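Local coordinates for proton-dependent oligopeptide transporter family protein (PDB 6EI3), which probably carries short peptides across the bacterial inner membrane, driven by the inward movement of protons, at residues K48-S53 with G102-L107; R22-Q27 with W170-P175; L293-L298 with I418-S423. All blocks are in the same frame, centred on the assembly; numbering follows the deposited sequence.

Contact 1: K48-S53 with G102-L107; sequences KHILHS and GFFVGL. With 78M ((2S)-2,3-dihydroxypropyl(7Z)-pentadec-7-enoate), chain G; 78M ((2S)-2,3-dihydroxypropyl(7Z)-pentadec-7-enoate), chain R.
Helix segments 48-53 and 102-107 come nearest at Ile50 and Phe104, whose CA atoms are 8.6 Å apart, and at that spacing they touch through side chains. Ile50 carries the contact from the first helix and uses both of its branches. Ile50 CD1 lies 3.6 Å from Phe104 CZ, at the far end of the ring and oblique to it. Ile50 CG2 meets Leu107 CD1, also at 3.6 Å. CG1 of Ile50 stands beside the backbone N and CG2 anti to it (chi1 -63°), which splits the two methyl ends between Phe104 and Leu107, one helical turn apart. Both partners cross the isoleucine at about a right angle. In this major facilitator fold, helices 40-60 and 100-117 have a monoacylglycerol (2,3-dihydroxypropyl pentadec-7-enoate) lying along them. The ester carbonyl oxygen O1 of the lipid sits over one face of the Phe104 ring, 3.0 Å from CE2, and lies 3.2 Å from Ile50 CG1. Farther along, the acyl chain passes Leu107, with its C5 3.9 Å from Leu107 CB. The tail of a second monoacylglycerol reaches the edge of the Phe104 ring, so this one side chain borders two lipids. Ile50 also packs on Leu29, and Leu107 on Leu25, both from the short helix 25-30. Within the first helix, the carbonyl O of His49 accepts from Ser53 N and from Ser53 OG, on opposite faces of its plane.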
loop_
_atom_site.group_PDB
_atom_site.type_symbol
_atom_site.label_atom_id
_atom_site.label_comp_id
_atom_site.label_asym_id
_atom_site.label_seq_id
_atom_site.Cartn_x
_atom_site.Cartn_y
_atom_site.Cartn_z
ATOM N N LYS A 48 4.571 15.471 4.557
ATOM C CA LYS A 48 3.562 14.467 4.156
ATOM C C LYS A 48 3.698 14.184 2.648
ATOM O O LYS A 48 3.604 13.032 2.226
ATOM C CB LYS A 48 2.141 14.973 4.419
ATOM C CG LYS A 48 1.747 15.033 5.874
ATOM C CD LYS A 48 0.347 15.611 5.974
ATOM C CE LYS A 48 0.033 16.047 7.374
ATOM N NZ LYS A 48 -1.364 16.552 7.463
ATOM N N HIS A 49 3.923 15.247 1.852
ATOM C CA HIS A 49 4.046 15.152 0.401
ATOM C C HIS A 49 5.148 14.200 0.022
ATOM O O HIS A 49 4.911 13.330 -0.796
ATOM C CB HIS A 49 4.260 16.530 -0.246
ATOM C CG HIS A 49 3.826 16.546 -1.673
ATOM N ND1 HIS A 49 2.494 16.763 -2.024
ATOM C CD2 HIS A 49 4.533 16.258 -2.789
ATOM C CE1 HIS A 49 2.452 16.646 -3.341
ATOM N NE2 HIS A 49 3.650 16.326 -3.843
ATOM N N ILE A 50 6.326 14.320 0.668
ATOM C CA ILE A 50 7.470 13.446 0.434
ATOM C C ILE A 50 7.179 11.974 0.824
ATOM O O ILE A 50 7.481 11.061 0.051
ATOM C CB ILE A 50 8.731 14.019 1.153
ATOM C CG1 ILE A 50 9.121 15.391 0.564
ATOM C CG2 ILE A 50 9.914 13.028 1.075
ATOM C CD1 ILE A 50 9.953 16.301 1.495
ATOM N N LEU A 51 6.659 11.747 2.040
ATOM C CA LEU A 51 6.364 10.400 2.551
ATOM C C LEU A 51 5.350 9.681 1.647
ATOM O O LEU A 51 5.561 8.529 1.255
ATOM C CB LEU A 51 5.829 10.535 4.004
ATOM C CG LEU A 51 5.515 9.272 4.864
ATOM C CD1 LEU A 51 4.151 8.648 4.510
ATOM C CD2 LEU A 51 6.643 8.242 4.861
ATOM N N HIS A 52 4.239 10.358 1.344
ATOM C CA HIS A 52 3.176 9.771 0.551
ATOM C C HIS A 52 3.586 9.628 -0.925
ATOM O O HIS A 52 3.151 8.666 -1.555
ATOM C CB HIS A 52 1.856 10.535 0.780
ATOM C CG HIS A 52 1.368 10.334 2.181
ATOM N ND1 HIS A 52 0.794 9.132 2.581
ATOM C CD2 HIS A 52 1.429 11.160 3.252
ATOM C CE1 HIS A 52 0.579 9.246 3.880
ATOM N NE2 HIS A 52 0.909 10.458 4.321
ATOM N N SER A 53 4.491 10.499 -1.445
ATOM C CA SER A 53 5.037 10.332 -2.811
ATOM C C SER A 53 5.928 9.074 -2.840
ATOM O O SER A 53 5.884 8.301 -3.799
ATOM C CB SER A 53 5.862 11.552 -3.231
ATOM O OG SER A 53 4.984 12.637 -3.443
ATOM N N GLY A 102 20.264 15.010 -3.473
ATOM C CA GLY A 102 20.802 13.673 -3.252
ATOM C C GLY A 102 19.946 12.780 -2.376
ATOM O O GLY A 102 19.848 11.574 -2.630
ATOM N N PHE A 103 19.336 13.363 -1.317
ATOM C CA PHE A 103 18.475 12.630 -0.393
ATOM C C PHE A 103 17.190 12.222 -1.106
ATOM O O PHE A 103 16.704 11.115 -0.883
ATOM C CB PHE A 103 18.183 13.456 0.874
ATOM C CG PHE A 103 17.559 12.669 2.005
ATOM C CD1 PHE A 103 16.175 12.550 2.115
ATOM C CD2 PHE A 103 18.351 12.091 2.990
ATOM C CE1 PHE A 103 15.601 11.830 3.167
ATOM C CE2 PHE A 103 17.774 11.370 4.036
ATOM C CZ PHE A 103 16.406 11.217 4.098
ATOM N N PHE A 104 16.669 13.081 -2.005
ATOM C CA PHE A 104 15.448 12.725 -2.740
ATOM C C PHE A 104 15.723 11.683 -3.826
ATOM O O PHE A 104 14.871 10.827 -4.061
ATOM C CB PHE A 104 14.678 13.945 -3.274
ATOM C CG PHE A 104 14.098 14.872 -2.220
ATOM C CD1 PHE A 104 14.093 14.515 -0.874
ATOM C CD2 PHE A 104 13.547 16.099 -2.576
ATOM C CE1 PHE A 104 13.585 15.385 0.099
ATOM C CE2 PHE A 104 13.005 16.953 -1.606
ATOM C CZ PHE A 104 13.044 16.596 -0.273
ATOM N N VAL A 105 16.930 11.714 -4.438
ATOM C CA VAL A 105 17.355 10.698 -5.412
ATOM C C VAL A 105 17.408 9.351 -4.652
ATOM O O VAL A 105 16.867 8.363 -5.136
ATOM C CB VAL A 105 18.699 11.057 -6.107
ATOM C CG1 VAL A 105 19.319 9.830 -6.786
ATOM C CG2 VAL A 105 18.511 12.192 -7.121
ATOM N N GLY A 106 17.982 9.371 -3.448
ATOM C CA GLY A 106 18.043 8.226 -2.535
ATOM C C GLY A 106 16.673 7.635 -2.257
ATOM O O GLY A 106 16.472 6.446 -2.481
ATOM N N LEU A 107 15.689 8.486 -1.883
ATOM C CA LEU A 107 14.303 8.026 -1.668
ATOM C C LEU A 107 13.702 7.439 -2.926
ATOM O O LEU A 107 12.974 6.467 -2.826
ATOM C CB LEU A 107 13.383 9.142 -1.158
ATOM C CG LEU A 107 13.658 9.716 0.222
ATOM C CD1 LEU A 107 12.768 10.921 0.464
ATOM C CD2 LEU A 107 13.435 8.688 1.312
HETATM O O21 78M G . 6.481 20.290 -2.971
HETATM C C20 78M G . 7.732 20.008 -3.588
HETATM C C18 78M G . 8.298 18.703 -3.076
HETATM O O19 78M G . 8.793 18.867 -1.744
HETATM C C17 78M G . 9.391 18.144 -3.960
HETATM O O2 78M G . 9.081 16.746 -4.193
HETATM C C1 78M G . 9.619 15.825 -3.383
HETATM O O1 78M G . 10.238 16.084 -2.388
HETATM C C2 78M G . 9.316 14.436 -3.859
HETATM C C3 78M G . 10.410 13.420 -3.567
HETATM C C4 78M G . 9.832 12.041 -3.324
HETATM C C5 78M G . 10.811 10.899 -3.487
HETATM C C6 78M G . 10.134 9.551 -3.722
HETATM C C7 78M G . 9.757 9.326 -5.151
HETATM C C8 78M G . 9.190 8.244 -5.652
HETATM C C9 78M G . 8.839 8.019 -7.089
HETATM C C10 78M G . 7.368 8.255 -7.399
HETATM C C11 78M G . 6.904 7.619 -8.701
HETATM C C12 78M G . 5.435 7.850 -8.973
HETATM C C13 78M G . 4.828 6.999 -10.070
HETATM C C15 78M G . 2.708 6.468 -11.338
HETATM C C14 78M G . 3.322 7.138 -10.138
HETATM O O21 78M R . 6.236 1.157 -15.786
HETATM C C20 78M R . 7.349 1.741 -16.452
HETATM C C18 78M R . 8.074 2.707 -15.546
HETATM O O19 78M R . 7.325 3.920 -15.416
HETATM C C17 78M R . 9.488 2.987 -16.005
HETATM O O2 78M R . 10.051 3.774 -14.929
HETATM C C1 78M R . 11.319 4.189 -15.028
HETATM O O1 78M R . 12.134 3.715 -15.776
HETATM C C2 78M R . 11.564 5.363 -14.130
HETATM C C3 78M R . 12.457 5.062 -12.941
HETATM C C4 78M R . 13.498 6.149 -12.737
HETATM C C5 78M R . 14.085 6.219 -11.343
HETATM C C6 78M R . 13.226 6.976 -10.333
HETATM C C7 78M R . 14.053 7.319 -9.138
HETATM C C8 78M R . 14.246 8.504 -8.578
HETATM C C9 78M R . 13.637 9.835 -8.911
HETATM C C10 78M R . 13.726 10.741 -7.685
HETATM C C11 78M R . 13.551 12.221 -7.965
HETATM C C12 78M R . 14.343 13.097 -7.012
HETATM C C13 78M R . 14.248 14.582 -7.306
HETATM C C15 78M R . 15.080 16.893 -6.703
HETATM C C14 78M R . 15.337 15.407 -6.641
#

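Contact 2: R22-Q27 with W170-P175; sequences RNILVQ and WAFGIP. With 78M ((2S)-2,3-dihydroxypropyl(7Z)-pentadec-7-enoate), chain D.
Ile24 and Phe172 make the main apolar contact between segments 22-27 and 170-175, and the interaction is a CH-pi one. The methyl CD1 of Ile24 sits over the face of the Phe172 ring, 3.7 Å from the centroid and 18° off the ring normal. It is displaced somewhat toward the rim, near CE1. Ile24 CD1 also meets Ala171 CB at 3.6 Å, so one methyl is shared by two neighbouring residues of the helix. Ile24 CG1 lies between the backbone N and the carbonyl carbon (chi1 56°), and from there it carries CD1 out to the ring. Leu25 adds a looser contact, with its CD1 4.5 Å from Phe172 CZ and oblique to the ring.

The polar bonds lie within a segment, or run to lipid or to other parts of the chain. Arg22 grips Asn23 side-on, with NE and NH2 both donating to OD1 and the oxygen close to the guanidinium plane. Arg22 NE to Asn23 OD1 is 2.8 Å. This pairing should hold both groups in fixed orientations. On the second segment, Trp170 NE1 donates to the glycerol oxygen O21 of a monoacylglycerol, at 2.9 Å and 153°. The lipid runs on from its glycerol end past the indole, and its C3 lies over one face.

Helix 168-188 is kinked at Pro175, whose nitrogen carries no hydrogen to bond the turn before. The contact packs residues near the start of the chain against a helix of the N-terminal half of the major facilitator fold. Asn23 ND2 is tied to Ser156 of helix 137-165. That helix also packs against Ile24 through Ile159 and Pro160, and against Ala171 through Leu163. Phe172 meets Phe28 and Phe103 edge-to-face, which joins helix 168-188 to helices 25-30 and 100-117.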
loop_
_atom_site.group_PDB
_atom_site.type_symbol
_atom_site.label_atom_id
_atom_site.label_comp_id
_atom_site.label_asym_id
_atom_site.label_seq_id
_atom_site.Cartn_x
_atom_site.Cartn_y
_atom_site.Cartn_z
ATOM N N ARG A 22 11.278 4.057 6.704
ATOM C CA ARG A 22 9.969 4.674 6.438
ATOM C C ARG A 22 9.335 5.358 7.670
ATOM O O ARG A 22 8.815 6.477 7.550
ATOM C CB ARG A 22 9.033 3.632 5.828
ATOM C CG ARG A 22 7.886 4.201 4.983
ATOM C CD ARG A 22 6.639 4.578 5.759
ATOM N NE ARG A 22 6.198 3.587 6.750
ATOM C CZ ARG A 22 5.324 2.610 6.515
ATOM N NH1 ARG A 22 4.826 2.432 5.296
ATOM N NH2 ARG A 22 4.953 1.798 7.490
ATOM N N ASN A 23 9.417 4.695 8.841
ATOM C CA ASN A 23 8.814 5.110 10.110
ATOM C C ASN A 23 9.569 6.247 10.823
ATOM O O ASN A 23 9.020 6.812 11.762
ATOM C CB ASN A 23 8.584 3.876 11.046
ATOM C CG ASN A 23 7.583 2.889 10.462
ATOM O OD1 ASN A 23 7.102 3.045 9.338
ATOM N ND2 ASN A 23 7.272 1.828 11.178
ATOM N N ILE A 24 10.768 6.648 10.341
ATOM C CA ILE A 24 11.463 7.824 10.901
ATOM C C ILE A 24 11.518 8.961 9.886
ATOM O O ILE A 24 11.983 10.047 10.222
ATOM C CB ILE A 24 12.884 7.548 11.472
ATOM C CG1 ILE A 24 13.819 6.910 10.424
ATOM C CG2 ILE A 24 12.818 6.746 12.733
ATOM C CD1 ILE A 24 15.269 7.377 10.476
ATOM N N LEU A 25 11.095 8.716 8.643
ATOM C CA LEU A 25 11.238 9.704 7.572
ATOM C C LEU A 25 10.628 11.089 7.889
ATOM O O LEU A 25 11.317 12.097 7.734
ATOM C CB LEU A 25 10.709 9.157 6.217
ATOM C CG LEU A 25 10.931 10.070 4.966
ATOM C CD1 LEU A 25 12.432 10.425 4.790
ATOM C CD2 LEU A 25 10.444 9.369 3.682
ATOM N N VAL A 26 9.355 11.143 8.308
ATOM C CA VAL A 26 8.679 12.405 8.625
ATOM C C VAL A 26 9.315 13.109 9.853
ATOM O O VAL A 26 9.567 14.314 9.794
ATOM C CB VAL A 26 7.149 12.201 8.743
ATOM C CG1 VAL A 26 6.460 13.444 9.295
ATOM C CG2 VAL A 26 6.568 11.886 7.374
ATOM N N GLN A 27 9.600 12.358 10.946
ATOM C CA GLN A 27 10.220 12.948 12.131
ATOM C C GLN A 27 11.607 13.491 11.785
ATOM O O GLN A 27 11.977 14.561 12.262
ATOM C CB GLN A 27 10.285 11.941 13.289
ATOM C CG GLN A 27 10.786 12.590 14.602
ATOM C CD GLN A 27 10.066 12.130 15.845
ATOM O OE1 GLN A 27 9.450 11.062 15.888
ATOM N NE2 GLN A 27 10.142 12.932 16.899
ATOM N N TRP A 170 23.198 7.559 11.821
ATOM C CA TRP A 170 23.021 6.281 12.501
ATOM C C TRP A 170 21.647 5.721 12.216
ATOM O O TRP A 170 21.527 4.536 11.906
ATOM C CB TRP A 170 23.269 6.398 14.014
ATOM C CG TRP A 170 24.717 6.626 14.346
ATOM C CD1 TRP A 170 25.355 7.825 14.438
ATOM C CD2 TRP A 170 25.720 5.619 14.550
ATOM N NE1 TRP A 170 26.685 7.631 14.724
ATOM C CE2 TRP A 170 26.944 6.285 14.773
ATOM C CE3 TRP A 170 25.702 4.213 14.583
ATOM C CZ2 TRP A 170 28.139 5.599 15.035
ATOM C CZ3 TRP A 170 26.885 3.531 14.842
ATOM C CH2 TRP A 170 28.089 4.220 15.042
ATOM N N ALA A 171 20.611 6.571 12.279
ATOM C CA ALA A 171 19.231 6.139 12.075
ATOM C C ALA A 171 18.958 5.637 10.642
ATOM O O ALA A 171 18.223 4.654 10.477
ATOM C CB ALA A 171 18.290 7.253 12.445
ATOM N N PHE A 172 19.560 6.273 9.621
ATOM C CA PHE A 172 19.391 5.802 8.244
ATOM C C PHE A 172 20.494 4.771 7.923
ATOM O O PHE A 172 20.264 3.861 7.122
ATOM C CB PHE A 172 19.354 6.965 7.217
ATOM C CG PHE A 172 18.135 7.863 7.328
ATOM C CD1 PHE A 172 16.873 7.407 6.953
ATOM C CD2 PHE A 172 18.246 9.157 7.825
ATOM C CE1 PHE A 172 15.748 8.240 7.034
ATOM C CE2 PHE A 172 17.117 9.991 7.914
ATOM C CZ PHE A 172 15.872 9.522 7.525
ATOM N N GLY A 173 21.652 4.894 8.589
ATOM C CA GLY A 173 22.766 3.955 8.424
ATOM C C GLY A 173 22.454 2.514 8.795
ATOM O O GLY A 173 22.838 1.613 8.058
ATOM N N ILE A 174 21.740 2.279 9.924
ATOM C CA ILE A 174 21.339 0.933 10.371
ATOM C C ILE A 174 20.449 0.242 9.292
ATOM O O ILE A 174 20.867 -0.805 8.811
ATOM C CB ILE A 174 20.722 0.910 11.806
ATOM C CG1 ILE A 174 21.779 1.315 12.870
ATOM C CG2 ILE A 174 20.069 -0.466 12.124
ATOM C CD1 ILE A 174 21.191 1.873 14.198
ATOM N N PRO A 175 19.284 0.806 8.850
ATOM C CA PRO A 175 18.519 0.163 7.762
ATOM C C PRO A 175 19.344 -0.035 6.482
ATOM O O PRO A 175 19.141 -1.015 5.780
ATOM C CB PRO A 175 17.343 1.142 7.516
ATOM C CG PRO A 175 17.173 1.863 8.807
ATOM C CD PRO A 175 18.589 2.026 9.321
HETATM O O21 78M D . 28.083 9.914 15.852
HETATM C C20 78M D . 28.973 10.031 14.752
HETATM C C18 78M D . 28.336 10.772 13.597
HETATM O O19 78M D . 26.923 10.540 13.562
HETATM C C17 78M D . 28.946 10.411 12.261
HETATM O O2 78M D . 28.820 8.971 12.166
HETATM C C1 78M D . 28.653 8.416 10.962
HETATM O O1 78M D . 28.440 9.035 9.950
HETATM C C2 78M D . 28.808 6.927 11.036
HETATM C C3 78M D . 27.507 6.158 10.878
HETATM C C4 78M D . 27.747 4.668 10.980
HETATM C C5 78M D . 26.547 3.780 10.745
HETATM C C6 78M D . 26.913 2.302 10.803
HETATM C C7 78M D . 25.738 1.388 10.647
HETATM C C8 78M D . 25.475 0.293 11.341
HETATM C C9 78M D . 26.272 -0.289 12.468
HETATM C C10 78M D . 25.461 -0.393 13.763
HETATM C C11 78M D . 24.965 -1.795 14.100
HETATM C C12 78M D . 23.887 -2.360 13.171
HETATM C C13 78M D . 23.468 -3.785 13.520
HETATM C C15 78M D . 23.217 -5.080 11.366
HETATM C C14 78M D . 22.512 -4.436 12.541
#

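Contact 3: L293-L298 with I418-S423. With 78M ((2S)-2,3-dihydroxypropyl(7Z)-pentadec-7-enoate), chain O.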
loop_
_atom_site.group_PDB
_atom_site.type_symbol
_atom_site.label_atom_id
_atom_site.label_comp_id
_atom_site.label_asym_id
_atom_site.label_seq_id
_atom_site.Cartn_x
_atom_site.Cartn_y
_atom_site.Cartn_z
ATOM N N LEU A 293 -11.885 -4.930 -9.157
ATOM C CA LEU A 293 -11.305 -3.606 -9.359
ATOM C C LEU A 293 -12.206 -2.525 -8.736
ATOM O O LEU A 293 -11.677 -1.586 -8.135
ATOM C CB LEU A 293 -11.019 -3.337 -10.863
ATOM C CG LEU A 293 -10.442 -1.947 -11.255
ATOM C CD1 LEU A 293 -9.054 -1.703 -10.659
ATOM C CD2 LEU A 293 -10.389 -1.781 -12.772
ATOM N N VAL A 294 -13.553 -2.688 -8.828
ATOM C CA VAL A 294 -14.504 -1.756 -8.208
ATOM C C VAL A 294 -14.404 -1.842 -6.671
ATOM O O VAL A 294 -14.288 -0.802 -6.018
ATOM C CB VAL A 294 -15.954 -1.904 -8.730
ATOM C CG1 VAL A 294 -16.899 -0.944 -8.004
ATOM C CG2 VAL A 294 -16.006 -1.644 -10.231
ATOM N N ILE A 295 -14.424 -3.072 -6.111
ATOM C CA ILE A 295 -14.267 -3.314 -4.670
ATOM C C ILE A 295 -12.946 -2.664 -4.182
ATOM O O ILE A 295 -12.960 -1.931 -3.187
ATOM C CB ILE A 295 -14.370 -4.842 -4.375
ATOM C CG1 ILE A 295 -15.838 -5.294 -4.448
ATOM C CG2 ILE A 295 -13.771 -5.221 -3.023
ATOM C CD1 ILE A 295 -16.071 -6.626 -5.121
ATOM N N PHE A 296 -11.828 -2.902 -4.911
ATOM C CA PHE A 296 -10.507 -2.322 -4.597
ATOM C C PHE A 296 -10.519 -0.790 -4.654
ATOM O O PHE A 296 -9.961 -0.157 -3.771
ATOM C CB PHE A 296 -9.395 -2.887 -5.511
ATOM C CG PHE A 296 -8.889 -4.286 -5.198
ATOM C CD1 PHE A 296 -9.494 -5.068 -4.212
ATOM C CD2 PHE A 296 -7.812 -4.822 -5.892
ATOM C CE1 PHE A 296 -9.037 -6.365 -3.942
ATOM C CE2 PHE A 296 -7.361 -6.121 -5.624
ATOM C CZ PHE A 296 -7.973 -6.878 -4.651
ATOM N N ALA A 297 -11.182 -0.201 -5.657
ATOM C CA ALA A 297 -11.282 1.265 -5.805
ATOM C C ALA A 297 -11.946 1.903 -4.571
ATOM O O ALA A 297 -11.522 2.958 -4.089
ATOM C CB ALA A 297 -12.071 1.615 -7.073
ATOM N N LEU A 298 -12.976 1.232 -4.057
ATOM C CA LEU A 298 -13.759 1.665 -2.901
ATOM C C LEU A 298 -13.042 1.489 -1.575
ATOM O O LEU A 298 -13.465 2.066 -0.574
ATOM C CB LEU A 298 -15.123 0.953 -2.913
ATOM C CG LEU A 298 -16.060 1.400 -4.026
ATOM C CD1 LEU A 298 -17.274 0.478 -4.135
ATOM C CD2 LEU A 298 -16.504 2.847 -3.825
ATOM N N ILE A 418 -7.574 -9.090 -0.006
ATOM C CA ILE A 418 -6.768 -9.886 -0.919
ATOM C C ILE A 418 -7.238 -11.355 -0.935
ATOM O O ILE A 418 -7.356 -11.949 -2.011
ATOM C CB ILE A 418 -5.246 -9.652 -0.604
ATOM C CG1 ILE A 418 -4.348 -10.157 -1.743
ATOM C CG2 ILE A 418 -4.800 -10.178 0.763
ATOM C CD1 ILE A 418 -4.565 -9.397 -3.089
ATOM N N GLU A 419 -7.620 -11.895 0.223
ATOM C CA GLU A 419 -8.175 -13.244 0.325
ATOM C C GLU A 419 -9.540 -13.296 -0.412
ATOM O O GLU A 419 -9.832 -14.261 -1.133
ATOM C CB GLU A 419 -8.351 -13.615 1.805
ATOM C CG GLU A 419 -8.547 -15.102 2.047
ATOM C CD GLU A 419 -8.586 -15.548 3.500
ATOM O OE1 GLU A 419 -8.025 -14.836 4.367
ATOM O OE2 GLU A 419 -9.164 -16.628 3.770
ATOM N N PHE A 420 -10.357 -12.241 -0.250
ATOM C CA PHE A 420 -11.651 -12.157 -0.924
ATOM C C PHE A 420 -11.436 -12.118 -2.438
ATOM O O PHE A 420 -12.088 -12.849 -3.169
ATOM C CB PHE A 420 -12.438 -10.911 -0.456
ATOM C CG PHE A 420 -13.560 -10.526 -1.390
ATOM C CD1 PHE A 420 -14.787 -11.172 -1.332
ATOM C CD2 PHE A 420 -13.373 -9.552 -2.362
ATOM C CE1 PHE A 420 -15.821 -10.823 -2.203
ATOM C CE2 PHE A 420 -14.404 -9.221 -3.247
ATOM C CZ PHE A 420 -15.618 -9.867 -3.163
ATOM N N ALA A 421 -10.536 -11.252 -2.913
ATOM C CA ALA A 421 -10.314 -11.127 -4.352
ATOM C C ALA A 421 -9.797 -12.432 -4.974
ATOM O O ALA A 421 -10.276 -12.823 -6.037
ATOM C CB ALA A 421 -9.375 -9.984 -4.634
ATOM N N TYR A 422 -8.905 -13.151 -4.258
ATOM C CA TYR A 422 -8.365 -14.432 -4.716
ATOM C C TYR A 422 -9.472 -15.479 -4.885
ATOM O O TYR A 422 -9.487 -16.172 -5.894
ATOM C CB TYR A 422 -7.281 -14.950 -3.757
ATOM C CG TYR A 422 -5.927 -14.279 -3.895
ATOM C CD1 TYR A 422 -5.480 -13.806 -5.128
ATOM C CD2 TYR A 422 -5.055 -14.199 -2.814
ATOM C CE1 TYR A 422 -4.216 -13.233 -5.271
ATOM C CE2 TYR A 422 -3.797 -13.608 -2.939
ATOM C CZ TYR A 422 -3.376 -13.141 -4.175
ATOM O OH TYR A 422 -2.129 -12.579 -4.311
ATOM N N SER A 423 -10.409 -15.557 -3.918
ATOM C CA SER A 423 -11.542 -16.481 -3.922
ATOM C C SER A 423 -12.505 -16.253 -5.092
ATOM O O SER A 423 -13.195 -17.182 -5.475
ATOM C CB SER A 423 -12.302 -16.375 -2.602
ATOM O OG SER A 423 -13.154 -15.240 -2.590
HETATM O O21 78M O . -20.166 -4.097 -10.921
HETATM C C20 78M O . -19.161 -4.126 -11.922
HETATM C C18 78M O . -18.799 -2.731 -12.374
HETATM O O19 78M O . -19.956 -2.061 -12.879
HETATM C C17 78M O . -17.712 -2.729 -13.420
HETATM O O2 78M O . -17.163 -1.390 -13.418
HETATM C C1 78M O . -15.988 -1.190 -14.028
HETATM O O1 78M O . -15.437 -2.009 -14.718
HETATM C C2 78M O . -15.447 0.178 -13.731
HETATM C C3 78M O . -14.118 0.148 -12.988
HETATM C C4 78M O . -14.018 1.214 -11.904
HETATM C C5 78M O . -12.954 2.273 -12.144
HETATM C C6 78M O . -11.525 1.845 -11.787
HETATM C C7 78M O . -11.056 2.449 -10.503
HETATM C C8 78M O . -10.130 3.383 -10.358
HETATM C C9 78M O . -9.676 3.983 -9.059
HETATM C C10 78M O . -10.532 5.193 -8.674
HETATM C C11 78M O . -11.004 5.204 -7.230
HETATM C C12 78M O . -12.350 5.893 -7.043
HETATM C C13 78M O . -12.955 5.790 -5.649
HETATM C C15 78M O . -13.214 6.845 -3.381
HETATM C C14 78M O . -12.387 6.765 -4.633
#
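Phe296 and Ala421 meet closely, although the CA atoms of segments 293-298 and 418-423 come no nearer than the 8.8 Å between Ile295 and Ala421. The aromatic ring makes up the gap. At its far end, Phe296 CZ lies 3.4 Å from Ala421 CB, and CE1 of the same ring 3.7 Å from it. The methyl approaches obliquely. CG of Phe296 is anti to the carbonyl carbon (chi1 -77°), and this sends the ring across to the second helix.

The other pair is Ile295 with Phe420, which come from opposite directions. Ile295 CD1 touches the edge of the Phe420 ring, near its plane, 3.6 Å from CE2. Ile295 CG2 is a little farther from Phe420 CE2, at 4.1 Å. Each helix therefore sends one aromatic ring toward a smaller aliphatic side chain of the other. All four residues are buried, and the contact between them is wholly apolar.

Both rings have further neighbours. Phe296 meets the ring of Trp437 and also packs on Phe436 and Thr440, all from helix 430-456. Phe420 is edge-to-face with Tyr497, which also touches Ile295. In the second helix, Ser423 OG donates to Phe420 O at 2.7 Å.

Away from this contact, helix 281-306 is lined by a monoacylglycerol. Val294 CG2 lies 3.4 Å from the lipid's ester oxygen O2, and Ala297 CB packs on its acyl chain. The first helix thus has protein on one flank and lipid on another. The contact joins helices 281-306 and 400-424 in what is, by its place in the chain, the C-terminal six-helix bundle of the major facilitator fold.

Contacts 1 and 2 are neighbours, with centres 12 Å apart. They touch where Leu51 packs on Val26 and Arg22, and Phe103 on Leu25. Helices 25-30 and 40-60 follow each other in the chain, and both segments of contact 1 fall between those of contact 2. Contact 3 comes later in the chain. Its centre is 29 Å from that of contact 1 and 33 Å from that of contact 2, on the opposite side of the chain's centre. This is consistent with the two-bundle plan of the major facilitator superfamily, with contacts 1 and 2 in the N-terminal bundle and contact 3 in the C-terminal one.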